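PDB 2BK8: titin heart isoform N2-B from Homo sapiens, which probably serves as a structural protein of the muscle sarcomere, here through its M1 immunoglobulin-like domain from the M-band region. Local coordinates for residues L60-I65 with G71-K76; E26-S31 with I51-G56. All blocks are in the same frame, centred on the assembly; numbering follows the deposited sequence. Where two conformers were deposited one is given.

Contact 1 of 2, residues L60-I65 with G71-K76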
ATOM      1  N   LEU A  60      -2.848  -4.112  -1.027  1.00 36.74           N
ATOM      2  CA  LEU A  60      -3.654  -3.355  -0.071  1.00 35.69           C
ATOM      3  C   LEU A  60      -5.000  -2.978  -0.682  1.00 35.67           C
ATOM      4  O   LEU A  60      -5.073  -2.301  -1.697  1.00 33.98           O
ATOM      5  CB  LEU A  60      -2.925  -2.071   0.414  1.00 33.86           C
ATOM      6  CG  LEU A  60      -3.822  -1.083   1.199  1.00 34.66           C
ATOM      7  CD1 LEU A  60      -4.220  -1.625   2.592  1.00 35.78           C
ATOM      8  CD2 LEU A  60      -3.111   0.286   1.341  1.00 35.85           C
ATOM      9  N   TYR A  61      -6.081  -3.411  -0.046  1.00 34.24           N
ATOM     10  CA  TYR A  61      -7.429  -2.988  -0.426  1.00 37.77           C
ATOM     11  C   TYR A  61      -8.010  -2.071   0.644  1.00 37.11           C
ATOM     12  O   TYR A  61      -8.105  -2.457   1.812  1.00 37.47           O
ATOM     13  CB  TYR A  61      -8.335  -4.190  -0.621  1.00 39.48           C
ATOM     14  CG  TYR A  61      -8.400  -4.690  -2.039  1.00 45.20           C
ATOM     15  CD1 TYR A  61      -7.349  -5.415  -2.572  1.00 46.64           C
ATOM     16  CD2 TYR A  61      -9.503  -4.439  -2.844  1.00 43.39           C
ATOM     17  CE1 TYR A  61      -7.390  -5.890  -3.870  1.00 48.92           C
ATOM     18  CE2 TYR A  61      -9.559  -4.904  -4.160  1.00 47.86           C
ATOM     19  CZ  TYR A  61      -8.486  -5.623  -4.665  1.00 46.81           C
ATOM     20  OH  TYR A  61      -8.500  -6.140  -5.953  1.00 47.47           O
ATOM     21  N   VAL A  62      -8.398  -0.863   0.228  1.00 37.38           N
ATOM     22  CA  VAL A  62      -9.043   0.121   1.142  1.00 37.43           C
ATOM     23  C   VAL A  62     -10.552   0.184   0.941  1.00 37.92           C
ATOM     24  O   VAL A  62     -10.990   0.465  -0.172  1.00 38.52           O
ATOM     25  CB  VAL A  62      -8.498   1.557   0.913  1.00 36.82           C
ATOM     26  CG1 VAL A  62      -9.131   2.526   1.949  1.00 38.70           C
ATOM     27  CG2 VAL A  62      -6.951   1.596   0.969  1.00 37.60           C
ATOM     28  N   LYS A  63     -11.332  -0.062   2.014  1.00 36.20           N
ATOM     29  CA  LYS A  63     -12.807  -0.166   2.004  1.00 35.66           C
ATOM     30  C   LYS A  63     -13.543   1.077   2.524  1.00 33.99           C
ATOM     31  O   LYS A  63     -12.951   1.894   3.223  1.00 33.74           O
ATOM     32  CB  LYS A  63     -13.253  -1.369   2.847  0.50 36.74           C
ATOM     33  CG  LYS A  63     -13.022  -2.725   2.200  0.50 35.13           C
ATOM     34  CD  LYS A  63     -11.608  -2.855   1.644  0.50 31.99           C
ATOM     35  CE  LYS A  63     -11.675  -3.445   0.264  0.50 30.46           C
ATOM     36  NZ  LYS A  63     -10.367  -4.016  -0.125  0.50 32.93           N
ATOM     37  N   ASP A  64     -14.852   1.157   2.243  1.00 32.18           N
ATOM     38  CA  ASP A  64     -15.739   2.218   2.747  1.00 34.82           C
ATOM     39  C   ASP A  64     -15.100   3.599   2.643  1.00 30.66           C
ATOM     40  O   ASP A  64     -14.891   4.277   3.638  1.00 31.44           O
ATOM     41  CB  ASP A  64     -16.163   1.945   4.207  1.00 34.23           C
ATOM     42  CG  ASP A  64     -16.966   0.682   4.363  1.00 39.86           C
ATOM     43  OD1 ASP A  64     -18.116   0.647   3.877  1.00 41.35           O
ATOM     44  OD2 ASP A  64     -16.468  -0.266   5.014  1.00 44.58           O
ATOM     45  N   ILE A  65     -14.747   4.011   1.432  1.00 32.86           N
ATOM     46  CA  ILE A  65     -13.955   5.247   1.248  1.00 33.59           C
ATOM     47  C   ILE A  65     -14.657   6.500   1.803  1.00 31.50           C
ATOM     48  O   ILE A  65     -15.915   6.645   1.709  1.00 30.78           O
ATOM     49  CB  ILE A  65     -13.512   5.416  -0.260  1.00 32.06           C
ATOM     50  CG1 ILE A  65     -12.424   4.374  -0.622  1.00 32.86           C
ATOM     51  CG2 ILE A  65     -13.167   6.911  -0.590  1.00 31.14           C
ATOM     52  CD1 ILE A  65     -11.064   4.646  -0.056  1.00 37.51           C
ATOM     53  N   GLY A  71      -4.827  10.951   0.320  1.00 36.45           N
ATOM     54  CA  GLY A  71      -3.406  11.196   0.684  1.00 36.15           C
ATOM     55  C   GLY A  71      -2.401  10.236   0.060  1.00 39.54           C
ATOM     56  O   GLY A  71      -2.604   9.712  -1.061  1.00 38.37           O
ATOM     57  N   THR A  72      -1.320   9.992   0.803  1.00 37.13           N
ATOM     58  CA  THR A  72      -0.201   9.182   0.324  1.00 37.14           C
ATOM     59  C   THR A  72      -0.113   7.832   1.039  1.00 39.64           C
ATOM     60  O   THR A  72      -0.153   7.796   2.279  1.00 39.20           O
ATOM     61  CB  THR A  72       1.126   9.941   0.499  1.00 40.32           C
ATOM     62  OG1 THR A  72       1.055  11.211  -0.170  1.00 38.08           O
ATOM     63  CG2 THR A  72       2.266   9.134  -0.080  1.00 37.95           C
ATOM     64  N   TYR A  73       0.028   6.747   0.257  1.00 36.53           N
ATOM     65  CA  TYR A  73       0.132   5.369   0.791  1.00 36.82           C
ATOM     66  C   TYR A  73       1.543   4.835   0.488  1.00 37.24           C
ATOM     67  O   TYR A  73       2.057   5.068  -0.611  1.00 40.93           O
ATOM     68  CB  TYR A  73      -0.970   4.465   0.182  1.00 35.81           C
ATOM     69  CG  TYR A  73      -2.351   4.827   0.701  1.00 38.56           C
ATOM     70  CD1 TYR A  73      -2.964   4.058   1.680  1.00 38.36           C
ATOM     71  CD2 TYR A  73      -2.998   5.987   0.257  1.00 39.46           C
ATOM     72  CE1 TYR A  73      -4.220   4.434   2.221  1.00 34.90           C
ATOM     73  CE2 TYR A  73      -4.256   6.364   0.775  1.00 37.13           C
ATOM     74  CZ  TYR A  73      -4.849   5.589   1.751  1.00 35.80           C
ATOM     75  OH  TYR A  73      -6.100   5.989   2.235  1.00 35.56           O
ATOM     76  N   ARG A  74       2.182   4.183   1.468  1.00 36.69           N
ATOM     77  CA  ARG A  74       3.556   3.641   1.335  1.00 35.82           C
ATOM     78  C   ARG A  74       3.526   2.137   1.559  1.00 37.47           C
ATOM     79  O   ARG A  74       2.886   1.658   2.490  1.00 35.33           O
ATOM     80  CB  ARG A  74       4.497   4.276   2.371  1.00 33.15           C
ATOM     81  CG  ARG A  74       5.931   3.687   2.491  1.00 35.28           C
ATOM     82  CD  ARG A  74       6.683   4.401   3.639  1.00 36.15           C
ATOM     83  NE  ARG A  74       8.091   4.032   3.770  1.00 39.28           N
ATOM     84  CZ  ARG A  74       8.970   4.683   4.535  1.00 39.25           C
ATOM     85  NH1 ARG A  74       8.603   5.757   5.231  1.00 42.87           N
ATOM     86  NH2 ARG A  74      10.231   4.290   4.591  1.00 39.62           N
ATOM     87  N   CYS A  75       4.211   1.393   0.691  1.00 33.87           N
ATOM     88  CA  CYS A  75       4.480  -0.043   0.921  1.00 32.14           C
ATOM     89  C   CYS A  75       5.945  -0.151   1.312  1.00 33.68           C
ATOM     90  O   CYS A  75       6.846   0.159   0.498  1.00 35.24           O
ATOM     91  CB  CYS A  75       4.236  -0.856  -0.357  1.00 33.00           C
ATOM     92  SG  CYS A  75       4.552  -2.651  -0.193  1.00 36.58           S
ATOM     93  N   LYS A  76       6.187  -0.539   2.565  1.00 32.41           N
ATOM     94  CA  LYS A  76       7.561  -0.723   3.084  1.00 33.19           C
ATOM     95  C   LYS A  76       7.983  -2.199   3.154  1.00 34.11           C
ATOM     96  O   LYS A  76       7.346  -3.030   3.811  1.00 33.12           O
ATOM     97  CB  LYS A  76       7.757  -0.022   4.465  1.00 33.03           C
ATOM     98  CG  LYS A  76       9.194  -0.128   5.005  1.00 35.37           C
ATOM     99  CD  LYS A  76       9.300   0.565   6.365  1.00 38.49           C
ATOM    100  CE  LYS A  76      10.662   0.342   6.993  1.00 40.81           C
ATOM    101  NZ  LYS A  76      11.100   1.487   7.862  1.00 44.16           N
TER
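Leu60 and Val62 lay one methyl each against the same flank of the Tyr73 ring, and the contact between the segments rests on these two touches. Leu60 CD2 comes within 3.8 Å of Tyr73 CD1, and Val62 CG2 lies 4.1 Å from the adjoining ring atom, Tyr73 CE1. The two methyls are themselves 4.1 Å apart (Leu60 CD2 to Val62 CG2) and, touching CD1 and then CE1, they follow the ring from its base toward its hydroxyl end, both approaching obliquely. The Leu60 side chain crosses that of Tyr73 at about a right angle. Tyr73 CG stands anti to its own carbonyl carbon (chi1 -70°), which carries the ring along strand 57-62 in the direction that strand runs. This is the sandwich core of an I-set immunoglobulin domain: strands 57-62 and 71-78 belong to opposing sheets. The Tyr73 hydroxyl bonds back to the carbonyl oxygen of Asp69, four residues earlier, as in the tyrosine corner of Greek-key sandwiches. Rings of Phe38 and Tyr21 also meet Tyr73. Val62 sets CG2 anti to the carbonyl carbon, leaving CG1 anti to the backbone N (chi1 -176°), and it is CG2 that touches the ring.

Contact 2 of 2, residues E26-S31 with I51-G56; sequences ENYDQS and ITYEDG
Tyr28 and Gly56 bring the two backbones nearest, their CA atoms 5.9 Å apart, where the loop 26-31 passes the turn that follows strand 49-54; in that turn Asp55 and Gly56 both have positive phi and psi, consistent with a type I' hairpin turn. The Tyr28 ring lies flat on this turn in a CH-pi contact: Gly56 CA is 3.7 Å from the ring centroid and 21° off its normal, with Gly56 N and Asp55 C above the same face. Glycine has no side chain to hold the ring off. At its far end Tyr28 OH gives a weak hydrogen bond to Asp55 OD1 (2.9 Å), the ring and carboxylate planes being nearly perpendicular, 88° apart. A chi1 of 62°, with CG between the backbone N and the carbonyl carbon, turns the ring over the turn. On the same side of the ring as Gly56, toward its CB end, Tyr53 OH comes obliquely to within 3.4 Å of Tyr28 CB and takes a weak bond from Gly56 N. A water bridges the segments, 2.7 Å from Tyr53 OH in the plane of its ring and donating to Asp29 O at 2.8 Å. On the loop side, Asp29 OD1 accepts from Ser31 N (2.9 Å) in an Asx turn and also from Ser31 OG. A single weak direct hydrogen bond, one bridging water and a CH-pi contact suggest that packing over the ring face, more than strong polar pairing, joins loop to turn.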
ATOM      1  N   GLU A  26      10.933  -7.518  -6.322  1.00 24.62           N
ATOM      2  CA  GLU A  26      12.028  -8.280  -6.932  1.00 27.71           C
ATOM      3  C   GLU A  26      12.960  -8.782  -5.834  1.00 28.52           C
ATOM      4  O   GLU A  26      13.260  -8.049  -4.881  1.00 28.74           O
ATOM      5  CB  GLU A  26      12.769  -7.413  -7.941  1.00 26.15           C
ATOM      6  CG  GLU A  26      11.968  -6.842  -9.118  1.00 34.51           C
ATOM      7  CD  GLU A  26      11.169  -7.879  -9.940  1.00 39.28           C
ATOM      8  OE1 GLU A  26      11.741  -8.906 -10.369  1.00 41.01           O
ATOM      9  OE2 GLU A  26       9.968  -7.625 -10.201  1.00 38.50           O
ATOM     10  N   ASN A  27      13.432 -10.023  -5.989  1.00 29.34           N
ATOM     11  CA  ASN A  27      14.392 -10.680  -5.081  1.00 31.73           C
ATOM     12  C   ASN A  27      13.939 -10.765  -3.615  1.00 33.68           C
ATOM     13  O   ASN A  27      14.736 -10.607  -2.676  1.00 32.38           O
ATOM     14  CB  ASN A  27      15.812 -10.089  -5.207  1.00 29.74           C
ATOM     15  CG  ASN A  27      16.288  -9.971  -6.650  1.00 34.28           C
ATOM     16  OD1 ASN A  27      16.725 -10.951  -7.256  1.00 27.16           O
ATOM     17  ND2 ASN A  27      16.258  -8.749  -7.189  1.00 31.47           N
ATOM     18  N   TYR A  28      12.633 -10.984  -3.444  1.00 32.51           N
ATOM     19  CA  TYR A  28      12.065 -11.421  -2.171  1.00 34.21           C
ATOM     20  C   TYR A  28      12.623 -12.791  -1.735  1.00 35.32           C
ATOM     21  O   TYR A  28      13.070 -13.603  -2.570  1.00 37.23           O
ATOM     22  CB  TYR A  28      10.534 -11.456  -2.274  1.00 34.55           C
ATOM     23  CG  TYR A  28      10.009 -12.424  -3.313  1.00 33.09           C
ATOM     24  CD1 TYR A  28       9.745 -13.753  -2.985  1.00 32.14           C
ATOM     25  CD2 TYR A  28       9.808 -12.022  -4.637  1.00 28.60           C
ATOM     26  CE1 TYR A  28       9.284 -14.646  -3.948  1.00 31.26           C
ATOM     27  CE2 TYR A  28       9.328 -12.897  -5.589  1.00 26.39           C
ATOM     28  CZ  TYR A  28       9.070 -14.201  -5.253  1.00 29.91           C
ATOM     29  OH  TYR A  28       8.610 -15.089  -6.205  1.00 33.04           O
ATOM     30  N   ASP A  29      12.616 -13.041  -0.428  1.00 35.31           N
ATOM     31  CA  ASP A  29      12.992 -14.351   0.120  1.00 35.54           C
ATOM     32  C   ASP A  29      12.222 -14.676   1.417  1.00 33.25           C
ATOM     33  O   ASP A  29      11.236 -13.992   1.747  1.00 34.67           O
ATOM     34  CB  ASP A  29      14.520 -14.479   0.288  1.00 37.16           C
ATOM     35  CG  ASP A  29      15.094 -13.550   1.358  1.00 38.82           C
ATOM     36  OD1 ASP A  29      14.350 -12.988   2.185  1.00 38.63           O
ATOM     37  OD2 ASP A  29      16.335 -13.411   1.389  1.00 42.91           O
ATOM     38  N   GLN A  30      12.677 -15.704   2.138  1.00 35.90           N
ATOM     39  CA  GLN A  30      11.997 -16.166   3.353  1.00 33.52           C
ATOM     40  C   GLN A  30      12.004 -15.156   4.495  1.00 33.00           C
ATOM     41  O   GLN A  30      11.225 -15.305   5.438  1.00 31.75           O
ATOM     42  CB  GLN A  30      12.527 -17.539   3.838  1.00 36.64           C
ATOM     43  CG  GLN A  30      13.973 -17.568   4.376  1.00 42.01           C
ATOM     44  CD  GLN A  30      14.091 -17.234   5.871  1.00 45.20           C
ATOM     45  OE1 GLN A  30      13.307 -17.704   6.697  1.00 47.77           O
ATOM     46  NE2 GLN A  30      15.092 -16.433   6.216  1.00 46.59           N
ATOM     47  N   SER A  31      12.877 -14.150   4.433  1.00 31.61           N
ATOM     48  CA  SER A  31      12.910 -13.130   5.490  1.00 33.46           C
ATOM     49  C   SER A  31      12.104 -11.850   5.174  1.00 34.12           C
ATOM     50  O   SER A  31      11.951 -10.967   6.035  1.00 33.82           O
ATOM     51  CB  SER A  31      14.362 -12.804   5.896  1.00 35.79           C
ATOM     52  OG  SER A  31      14.962 -11.901   4.987  1.00 36.03           O
ATOM     53  N   ILE A  51      -5.293  -6.697   3.670  1.00 34.53           N
ATOM     54  CA  ILE A  51      -3.865  -6.670   3.335  1.00 35.92           C
ATOM     55  C   ILE A  51      -3.372  -8.095   3.227  1.00 34.74           C
ATOM     56  O   ILE A  51      -3.580  -8.922   4.133  1.00 32.65           O
ATOM     57  CB  ILE A  51      -3.029  -5.926   4.410  1.00 36.84           C
ATOM     58  CG1 ILE A  51      -3.500  -4.470   4.567  1.00 40.00           C
ATOM     59  CG2 ILE A  51      -1.522  -5.928   4.051  1.00 38.00           C
ATOM     60  CD1 ILE A  51      -2.902  -3.754   5.801  1.00 39.38           C
ATOM     61  N   THR A  52      -2.697  -8.372   2.108  1.00 33.62           N
ATOM     62  CA  THR A  52      -2.104  -9.692   1.890  1.00 31.05           C
ATOM     63  C   THR A  52      -0.678  -9.566   1.316  1.00 33.23           C
ATOM     64  O   THR A  52      -0.353  -8.602   0.619  1.00 34.13           O
ATOM     65  CB  THR A  52      -2.969 -10.587   0.959  1.00 32.09           C
ATOM     66  OG1 THR A  52      -3.198  -9.890  -0.275  1.00 33.74           O
ATOM     67  CG2 THR A  52      -4.348 -10.917   1.609  1.00 31.11           C
ATOM     68  N   TYR A  53       0.161 -10.544   1.638  1.00 34.55           N
ATOM     69  CA  TYR A  53       1.481 -10.668   0.986  1.00 33.51           C
ATOM     70  C   TYR A  53       1.837 -12.128   0.783  1.00 34.43           C
ATOM     71  O   TYR A  53       1.835 -12.898   1.745  1.00 34.08           O
ATOM     72  CB  TYR A  53       2.618  -9.962   1.753  1.00 34.69           C
ATOM     73  CG  TYR A  53       3.960 -10.334   1.150  1.00 34.15           C
ATOM     74  CD1 TYR A  53       4.370  -9.792  -0.074  1.00 30.58           C
ATOM     75  CD2 TYR A  53       4.779 -11.287   1.762  1.00 34.31           C
ATOM     76  CE1 TYR A  53       5.597 -10.190  -0.679  1.00 33.03           C
ATOM     77  CE2 TYR A  53       5.980 -11.692   1.176  1.00 34.77           C
ATOM     78  CZ  TYR A  53       6.382 -11.141  -0.046  1.00 34.49           C
ATOM     79  OH  TYR A  53       7.582 -11.544  -0.603  1.00 36.03           O
ATOM     80  N   GLU A  54       2.151 -12.505  -0.464  1.00 34.27           N
ATOM     81  CA  GLU A  54       2.576 -13.880  -0.812  1.00 36.78           C
ATOM     82  C   GLU A  54       3.407 -13.836  -2.086  1.00 33.93           C
ATOM     83  O   GLU A  54       3.019 -13.132  -3.034  1.00 34.51           O
ATOM     84  CB  GLU A  54       1.373 -14.806  -1.070  1.00 38.34           C
ATOM     85  CG  GLU A  54       0.176 -14.558  -0.162  1.00 42.52           C
ATOM     86  CD  GLU A  54      -0.904 -15.602  -0.260  1.00 44.95           C
ATOM     87  OE1 GLU A  54      -0.629 -16.705  -0.791  1.00 48.22           O
ATOM     88  OE2 GLU A  54      -2.030 -15.334   0.235  1.00 48.04           O
ATOM     89  N   ASP A  55       4.534 -14.571  -2.110  1.00 32.57           N
ATOM     90  CA  ASP A  55       5.260 -14.853  -3.342  1.00 30.20           C
ATOM     91  C   ASP A  55       5.595 -13.569  -4.129  1.00 29.30           C
ATOM     92  O   ASP A  55       5.405 -13.509  -5.351  1.00 30.77           O
ATOM     93  CB  ASP A  55       4.442 -15.847  -4.180  1.00 28.87           C
ATOM     94  CG  ASP A  55       5.212 -16.441  -5.346  1.00 31.91           C
ATOM     95  OD1 ASP A  55       6.435 -16.690  -5.255  1.00 30.47           O
ATOM     96  OD2 ASP A  55       4.572 -16.711  -6.375  1.00 35.66           O
ATOM     97  N   GLY A  56       6.082 -12.549  -3.417  1.00 29.62           N
ATOM     98  CA  GLY A  56       6.495 -11.273  -4.031  1.00 32.28           C
ATOM     99  C   GLY A  56       5.433 -10.297  -4.477  1.00 35.94           C
ATOM    100  O   GLY A  56       5.722  -9.279  -5.133  1.00 37.29           O
TER
HETATM  101  O   HOH W   1       8.697 -13.717   0.537  1.00 33.12           O

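In the fold
Contact 1 and contact 2 sample different depths of one immunoglobulin sandwich. The first centres about 5 Å from the middle of the chain, wholly buried between the sheets; the second centres about 14 Å away, at the end where the 26-31 loop meets the turn linking strands 49-54 and 57-62. Their own centres are about 18 Å apart. They nevertheless touch, because those two strands are antiparallel neighbours in one sheet: Leu60 CD1 packs 3.5 Å from Ile51 CG1. In sequence they are in series, the hairpin turn of contact 2 leading directly into the strand that supplies Leu60 and Val62 to contact 1.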